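Side-chain contacts in beta-glucanase (Bacteroides thetaiotaomicron, PDB 6EUG), which probably hydrolyses beta-1,3-galactosidic bonds of arabinogalactan with this family 43 glycoside hydrolase domain, one piece of a longer protein: residues 160-165 against 238-243; 190-193 against 199-202; 217-220 against 224-227. All blocks are in the same frame, centred on the assembly; numbering follows the deposited sequence.

Interaction 1 of 3, residues 160-165 against 238-243; sequences RVNPGA and QIAELA
V161 and N162, two consecutive residues of a loop, meet the methyl group of A240 on strand 236-242. The apolar part is thin: CG1 of V161 comes within 4.5 Å of CB of A240, methyl to methyl. The polar side chain of N162 adds a plain van der Waals contact, its OD1 lying 4.1 Å from the same CB, and no hydrogen bond crosses between the segments. With chi1 at -72°, N162 sets CG anti to its carbonyl carbon, and the amide oxygen, rather than its nitrogen, is the atom nearer the alanine methyl.

The domain is a five-bladed beta-propeller, as in other family 43 enzymes. The loop 160-165 follows the last strand of one blade, 154-159, whereas A240 belongs to the third strand of the next, so this contact bridges neighbouring blades. H249 packs against V161, N162 and A240, and Y229 against V161 and A240.

Backbone bonding shapes the loop itself. A type II turn runs from N162 to A165, closed by A165 N donating to N162 O at 3.2 Å. P163 and G164 take its two central positions, the glycine with positive phi. A backbone bond from V161 to Q210 ties the loop to the chain beyond helix 200-205, and the carbonyl of A165 accepts from the hydroxyl of Y253.

Interaction 2 of 3, residues 190-193 against 199-202; sequences PKWY and GMFV
This is a buried hydrophobic contact between W192 of helix 190-197 and M200 and F201 at the start of helix 200-205, two short helices inserted between the second and third blades of the beta-propeller. G199 makes the break between them. It ends the first helix in a Schellman motif, with positive phi, and at the same time holds the N-cap position of the second, so the one residue serves both helix ends.

M200 and F201 each cross the indole at about a right angle. The phenyl ring of F201 meets the indole obliquely at NE1 and CZ2, its CE2 lying 4.3 Å from CZ2 of W192 and its CZ 4.1 Å from NE1. Neighbouring side chains extend the cluster: W187 stacks on W192, W188 meets it at an inclined angle, and R204 makes a cation-pi contact with F201.

M200 has CG anti to its backbone N and then bends at chi3, 67°, which brings the terminal methyl up to the five-membered ring of the tryptophan. There the methyl carbon CE of M200 rests 3.8 Å from CD1 of W192 and 4.0 Å from NE1.

Interaction 3 of 3, residues 217-220 against 224-227; sequences LFVD and KAYH
The beta hairpin of strands 215-219 and 225-231 opens the third blade of the propeller, and F218 and Y226 are a hydrogen-bonded pair near its turn. F218 N donates to Y226 O at 3.0 Å, and Y226 N returns the bond to F218 O at 2.9 Å. Closer still to the turn, D220 N reaches K224 O at 2.8 Å with an N-H...O angle of 165°.

On one face of the sheet L217 lays CD2 4.1 Å from CA of H227, while CG2 of V219 meets CB of A225 at 4.4 Å. The other face carries Y226, whose ring edge receives CB of D220, 4.1 Å from CE1. Carboxylate and ring planes stand 68° apart. A water spans the two polar ends: it accepts from the Y226 hydroxyl and donates to D220 OD2, an oxygen that also bonds the hydroxyl of Y274.

K113 and I115 of strand 108-117, in the preceding blade, pack on L217, and I267 and K269 of strand 265-270, in the following one, pack on F218. Strand 236-242 flanks 225-231 on the side away from 215-219, and K224 forms a salt bridge there with E241.

Interactions 1 and 3 share the third blade: strands 225-231 and 236-242 lie side by side, joined by A240 N to H227 O and L242 N to A225 O, both 2.9 Å, and the centres of the two interactions are about 13 Å apart. Interaction 2 sits at the periphery, its centre about 20 Å from that of interaction 1 and about 29 Å from that of interaction 3. Along the chain, 160-165 comes first; the helical contact and then the hairpin follow before 238-243 completes interaction 1. The helices thus form an excursion between two blades, and the chain re-enters the propeller through D214, a residue of the glucoimidazole pocket just before strand 215-219.

Interaction 1 of 3, residues 160-165 against 238-243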
loop_
_atom_site.group_PDB
_atom_site.type_symbol
_atom_site.label_atom_id
_atom_site.label_comp_id
_atom_site.label_asym_id
_atom_site.label_seq_id
_atom_site.Cartn_x
_atom_site.Cartn_y
_atom_site.Cartn_z
ATOM N N ARG A 160 14.438 -7.096 -0.654
ATOM C CA ARG A 160 13.725 -7.180 -1.921
ATOM C C ARG A 160 13.044 -8.567 -1.999
ATOM O O ARG A 160 13.366 -9.502 -1.208
ATOM C CB ARG A 160 14.649 -6.882 -3.123
ATOM C CG ARG A 160 15.124 -5.426 -3.233
ATOM C CD ARG A 160 15.872 -5.118 -4.521
ATOM N NE ARG A 160 16.227 -3.695 -4.572
ATOM C CZ ARG A 160 16.844 -3.086 -5.572
ATOM N NH1 ARG A 160 17.219 -3.761 -6.639
ATOM N NH2 ARG A 160 17.083 -1.781 -5.515
ATOM N N VAL A 161 12.137 -8.719 -2.950
ATOM C CA VAL A 161 11.169 -9.822 -2.919
ATOM C C VAL A 161 11.513 -10.995 -3.847
ATOM O O VAL A 161 11.753 -10.803 -5.034
ATOM C CB VAL A 161 9.743 -9.316 -3.221
ATOM C CG1 VAL A 161 8.721 -10.437 -3.072
ATOM C CG2 VAL A 161 9.354 -8.112 -2.335
ATOM N N ASN A 162 11.475 -12.215 -3.287
ATOM C CA ASN A 162 11.624 -13.468 -4.038
ATOM C C ASN A 162 12.930 -13.585 -4.878
ATOM O O ASN A 162 12.863 -13.858 -6.087
ATOM C CB ASN A 162 10.384 -13.756 -4.925
ATOM C CG ASN A 162 9.141 -14.168 -4.137
ATOM O OD1 ASN A 162 8.017 -13.662 -4.416
ATOM N ND2 ASN A 162 9.301 -15.077 -3.175
ATOM N N PRO A 163 14.104 -13.392 -4.245
ATOM C CA PRO A 163 15.371 -13.629 -4.998
ATOM C C PRO A 163 15.411 -14.973 -5.749
ATOM O O PRO A 163 14.973 -16.016 -5.197
ATOM C CB PRO A 163 16.454 -13.523 -3.911
ATOM C CG PRO A 163 15.745 -13.790 -2.629
ATOM C CD PRO A 163 14.368 -13.199 -2.802
ATOM N N GLY A 164 15.839 -14.910 -7.023
ATOM C CA GLY A 164 15.974 -16.080 -7.875
ATOM C C GLY A 164 14.717 -16.613 -8.576
ATOM O O GLY A 164 14.839 -17.531 -9.396
ATOM N N ALA A 165 13.522 -16.068 -8.273
ATOM C CA ALA A 165 12.253 -16.585 -8.831
ATOM C C ALA A 165 11.713 -15.683 -9.951
ATOM O O ALA A 165 11.736 -14.444 -9.835
ATOM C CB ALA A 165 11.193 -16.750 -7.735
ATOM N N GLN A 238 3.410 -5.872 -8.871
ATOM C CA GLN A 238 3.538 -7.319 -8.619
ATOM C C GLN A 238 2.649 -7.756 -7.452
ATOM O O GLN A 238 2.385 -6.950 -6.537
ATOM C CB GLN A 238 5.011 -7.740 -8.435
ATOM C CG GLN A 238 5.854 -7.583 -9.702
ATOM C CD GLN A 238 7.333 -7.936 -9.525
ATOM O OE1 GLN A 238 7.733 -8.427 -8.453
ATOM N NE2 GLN A 238 8.164 -7.668 -10.566
ATOM N N ILE A 239 2.136 -9.007 -7.528
ATOM C CA ILE A 239 1.282 -9.615 -6.493
ATOM C C ILE A 239 1.940 -10.924 -6.109
ATOM O O ILE A 239 2.075 -11.794 -6.977
ATOM C CB ILE A 239 -0.150 -9.893 -6.994
ATOM C CG1 ILE A 239 -0.767 -8.603 -7.555
ATOM C CG2 ILE A 239 -1.007 -10.501 -5.884
ATOM C CD1 ILE A 239 -2.213 -8.725 -8.039
ATOM N N ALA A 240 2.344 -11.035 -4.833
ATOM C CA ALA A 240 3.132 -12.176 -4.304
ATOM C C ALA A 240 2.420 -12.874 -3.137
ATOM O O ALA A 240 2.060 -12.242 -2.135
ATOM C CB ALA A 240 4.505 -11.702 -3.857
ATOM N N GLU A 241 2.239 -14.183 -3.258
ATOM C CA GLU A 241 1.717 -15.003 -2.173
ATOM C C GLU A 241 2.646 -15.038 -0.932
ATOM O O GLU A 241 3.857 -15.261 -1.062
ATOM C CB GLU A 241 1.501 -16.413 -2.715
ATOM C CG GLU A 241 0.851 -17.407 -1.756
ATOM C CD GLU A 241 0.887 -18.835 -2.263
ATOM O OE1 GLU A 241 1.988 -19.325 -2.662
ATOM O OE2 GLU A 241 -0.181 -19.486 -2.242
ATOM N N LEU A 242 2.064 -14.913 0.258
ATOM C CA LEU A 242 2.777 -15.094 1.540
ATOM C C LEU A 242 2.682 -16.550 2.055
ATOM O O LEU A 242 1.709 -17.277 1.777
ATOM C CB LEU A 242 2.217 -14.127 2.587
ATOM C CG LEU A 242 2.424 -12.633 2.264
ATOM C CD1 LEU A 242 1.907 -11.790 3.417
ATOM C CD2 LEU A 242 3.875 -12.268 1.945
ATOM N N ALA A 243 3.704 -16.956 2.806
ATOM C CA ALA A 243 3.715 -18.208 3.572
ATOM C C ALA A 243 2.584 -18.283 4.587
ATOM O O ALA A 243 1.973 -17.267 4.891
ATOM C CB ALA A 243 5.048 -18.341 4.307
#

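Interaction 2 of 3, residues 190-193 against 199-202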
loop_
_atom_site.group_PDB
_atom_site.type_symbol
_atom_site.label_atom_id
_atom_site.label_comp_id
_atom_site.label_asym_id
_atom_site.label_seq_id
_atom_site.Cartn_x
_atom_site.Cartn_y
_atom_site.Cartn_z
ATOM N N PRO A 190 10.929 3.948 -27.814
ATOM C CA PRO A 190 10.050 2.813 -28.106
ATOM C C PRO A 190 10.668 1.465 -27.776
ATOM O O PRO A 190 9.964 0.567 -27.259
ATOM C CB PRO A 190 9.785 2.933 -29.623
ATOM C CG PRO A 190 10.120 4.324 -29.987
ATOM C CD PRO A 190 10.984 4.922 -28.929
ATOM N N LYS A 191 11.958 1.285 -28.082
ATOM C CA LYS A 191 12.601 0.016 -27.779
ATOM C C LYS A 191 12.738 -0.212 -26.270
ATOM O O LYS A 191 12.596 -1.360 -25.794
ATOM C CB LYS A 191 13.950 -0.160 -28.512
ATOM C CG LYS A 191 15.085 0.759 -28.064
ATOM C CD LYS A 191 16.416 0.539 -28.799
ATOM C CE LYS A 191 17.510 1.366 -28.122
ATOM N NZ LYS A 191 18.909 1.114 -28.609
ATOM N N TRP A 192 13.009 0.838 -25.511
ATOM C CA TRP A 192 13.083 0.677 -24.020
ATOM C C TRP A 192 11.725 0.239 -23.427
ATOM O O TRP A 192 11.660 -0.678 -22.588
ATOM C CB TRP A 192 13.562 1.975 -23.373
ATOM C CG TRP A 192 13.628 1.998 -21.849
ATOM C CD1 TRP A 192 14.698 1.713 -21.108
ATOM C CD2 TRP A 192 12.579 2.367 -20.926
ATOM N NE1 TRP A 192 14.422 1.850 -19.775
ATOM C CE2 TRP A 192 13.124 2.265 -19.628
ATOM C CE3 TRP A 192 11.252 2.772 -21.071
ATOM C CZ2 TRP A 192 12.387 2.547 -18.474
ATOM C CZ3 TRP A 192 10.519 3.072 -19.936
ATOM C CH2 TRP A 192 11.098 2.964 -18.638
ATOM N N TYR A 193 10.647 0.901 -23.854
ATOM C CA TYR A 193 9.303 0.593 -23.326
ATOM C C TYR A 193 8.913 -0.877 -23.616
ATOM O O TYR A 193 8.457 -1.597 -22.721
ATOM C CB TYR A 193 8.253 1.574 -23.864
ATOM C CG TYR A 193 6.881 1.332 -23.273
ATOM C CD1 TYR A 193 6.028 0.349 -23.813
ATOM C CD2 TYR A 193 6.450 2.032 -22.158
ATOM C CE1 TYR A 193 4.787 0.069 -23.236
ATOM C CE2 TYR A 193 5.206 1.771 -21.582
ATOM C CZ TYR A 193 4.376 0.792 -22.119
ATOM O OH TYR A 193 3.160 0.571 -21.544
ATOM N N GLY A 199 9.943 -7.619 -19.718
ATOM C CA GLY A 199 10.616 -8.052 -18.476
ATOM C C GLY A 199 12.090 -7.762 -18.243
ATOM O O GLY A 199 12.735 -8.396 -17.371
ATOM N N MET A 200 12.614 -6.776 -18.929
ATOM C CA MET A 200 14.010 -6.397 -18.799
ATOM C C MET A 200 14.418 -6.129 -17.351
ATOM O O MET A 200 15.463 -6.573 -16.917
ATOM C CB MET A 200 14.298 -5.171 -19.680
ATOM C CG MET A 200 15.721 -4.633 -19.582
ATOM S SD MET A 200 16.186 -3.403 -20.838
ATOM C CE MET A 200 15.140 -2.032 -20.378
ATOM N N PHE A 201 13.595 -5.382 -16.622
ATOM C CA PHE A 201 13.948 -5.093 -15.195
ATOM C C PHE A 201 13.680 -6.259 -14.248
ATOM O O PHE A 201 14.298 -6.338 -13.144
ATOM C CB PHE A 201 13.282 -3.770 -14.700
ATOM C CG PHE A 201 13.926 -2.480 -15.227
ATOM C CD1 PHE A 201 15.085 -2.459 -16.020
ATOM C CD2 PHE A 201 13.342 -1.261 -14.915
ATOM C CE1 PHE A 201 15.620 -1.239 -16.471
ATOM C CE2 PHE A 201 13.872 -0.049 -15.353
ATOM C CZ PHE A 201 15.009 -0.037 -16.128
ATOM N N VAL A 202 12.771 -7.163 -14.616
ATOM C CA VAL A 202 12.648 -8.413 -13.876
ATOM C C VAL A 202 13.977 -9.206 -13.925
ATOM O O VAL A 202 14.495 -9.646 -12.873
ATOM C CB VAL A 202 11.488 -9.300 -14.397
ATOM C CG1 VAL A 202 11.421 -10.624 -13.640
ATOM C CG2 VAL A 202 10.135 -8.580 -14.295
#

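Interaction 3 of 3, residues 217-220 against 224-227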
loop_
_atom_site.group_PDB
_atom_site.type_symbol
_atom_site.label_atom_id
_atom_site.label_comp_id
_atom_site.label_asym_id
_atom_site.label_seq_id
_atom_site.Cartn_x
_atom_site.Cartn_y
_atom_site.Cartn_z
ATOM N N LEU A 217 -1.460 -5.059 1.612
ATOM C CA LEU A 217 -1.721 -6.477 1.968
ATOM C C LEU A 217 -3.177 -6.812 1.793
ATOM O O LEU A 217 -4.040 -5.941 1.985
ATOM C CB LEU A 217 -1.342 -6.759 3.438
ATOM C CG LEU A 217 0.109 -6.542 3.885
ATOM C CD1 LEU A 217 0.285 -6.685 5.415
ATOM C CD2 LEU A 217 1.086 -7.469 3.167
ATOM N N PHE A 218 -3.463 -8.087 1.511
ATOM C CA PHE A 218 -4.853 -8.560 1.455
ATOM C C PHE A 218 -4.951 -10.005 1.915
ATOM O O PHE A 218 -4.193 -10.844 1.427
ATOM C CB PHE A 218 -5.467 -8.433 0.040
ATOM C CG PHE A 218 -6.953 -8.752 0.001
ATOM C CD1 PHE A 218 -7.881 -7.854 0.509
ATOM C CD2 PHE A 218 -7.412 -9.952 -0.494
ATOM C CE1 PHE A 218 -9.232 -8.143 0.507
ATOM C CE2 PHE A 218 -8.769 -10.251 -0.504
ATOM C CZ PHE A 218 -9.685 -9.351 -0.005
ATOM N N VAL A 219 -5.858 -10.266 2.866
ATOM C CA VAL A 219 -6.184 -11.637 3.297
ATOM C C VAL A 219 -7.436 -12.151 2.543
ATOM O O VAL A 219 -8.557 -11.602 2.668
ATOM C CB VAL A 219 -6.431 -11.754 4.828
ATOM C CG1 VAL A 219 -6.732 -13.222 5.204
ATOM C CG2 VAL A 219 -5.256 -11.238 5.637
ATOM N N ASP A 220 -7.236 -13.195 1.773
ATOM C CA ASP A 220 -8.313 -13.771 0.949
ATOM C C ASP A 220 -9.201 -14.731 1.767
ATOM O O ASP A 220 -8.923 -15.038 2.949
ATOM C CB ASP A 220 -7.679 -14.456 -0.265
ATOM C CG ASP A 220 -8.570 -14.464 -1.508
ATOM O OD1 ASP A 220 -9.740 -14.018 -1.478
ATOM O OD2 ASP A 220 -8.095 -15.027 -2.512
ATOM N N LYS A 224 -5.301 -17.358 2.633
ATOM C CA LYS A 224 -4.032 -16.991 1.986
ATOM C C LYS A 224 -3.919 -15.476 1.964
ATOM O O LYS A 224 -4.904 -14.773 1.660
ATOM C CB LYS A 224 -3.916 -17.559 0.570
ATOM C CG LYS A 224 -3.535 -19.042 0.563
ATOM C CD LYS A 224 -3.495 -19.633 -0.829
ATOM C CE LYS A 224 -3.109 -21.113 -0.790
ATOM N NZ LYS A 224 -1.724 -21.315 -0.292
ATOM N N ALA A 225 -2.746 -14.978 2.323
ATOM C CA ALA A 225 -2.462 -13.534 2.267
ATOM C C ALA A 225 -1.536 -13.185 1.091
ATOM O O ALA A 225 -0.689 -13.990 0.710
ATOM C CB ALA A 225 -1.862 -13.047 3.587
ATOM N N TYR A 226 -1.696 -11.957 0.573
ATOM C CA TYR A 226 -0.957 -11.444 -0.571
ATOM C C TYR A 226 -0.340 -10.075 -0.273
ATOM O O TYR A 226 -0.993 -9.200 0.340
ATOM C CB TYR A 226 -1.826 -11.349 -1.856
ATOM C CG TYR A 226 -2.380 -12.729 -2.255
ATOM C CD1 TYR A 226 -3.553 -13.220 -1.698
ATOM C CD2 TYR A 226 -1.700 -13.547 -3.182
ATOM C CE1 TYR A 226 -4.024 -14.493 -2.018
ATOM C CE2 TYR A 226 -2.171 -14.798 -3.495
ATOM C CZ TYR A 226 -3.335 -15.262 -2.925
ATOM O OH TYR A 226 -3.777 -16.507 -3.272
ATOM N N HIS A 227 0.893 -9.926 -0.744
ATOM C CA HIS A 227 1.687 -8.665 -0.721
ATOM C C HIS A 227 1.658 -8.070 -2.159
ATOM O O HIS A 227 2.135 -8.700 -3.119
ATOM C CB HIS A 227 3.096 -8.969 -0.211
ATOM C CG HIS A 227 4.053 -7.803 -0.218
ATOM N ND1 HIS A 227 5.399 -7.951 -0.489
ATOM C CD2 HIS A 227 3.855 -6.486 0.005
ATOM C CE1 HIS A 227 5.987 -6.766 -0.420
ATOM N NE2 HIS A 227 5.065 -5.860 -0.129
HETATM O O HOH W 1 -6.302 -17.075 -2.737
#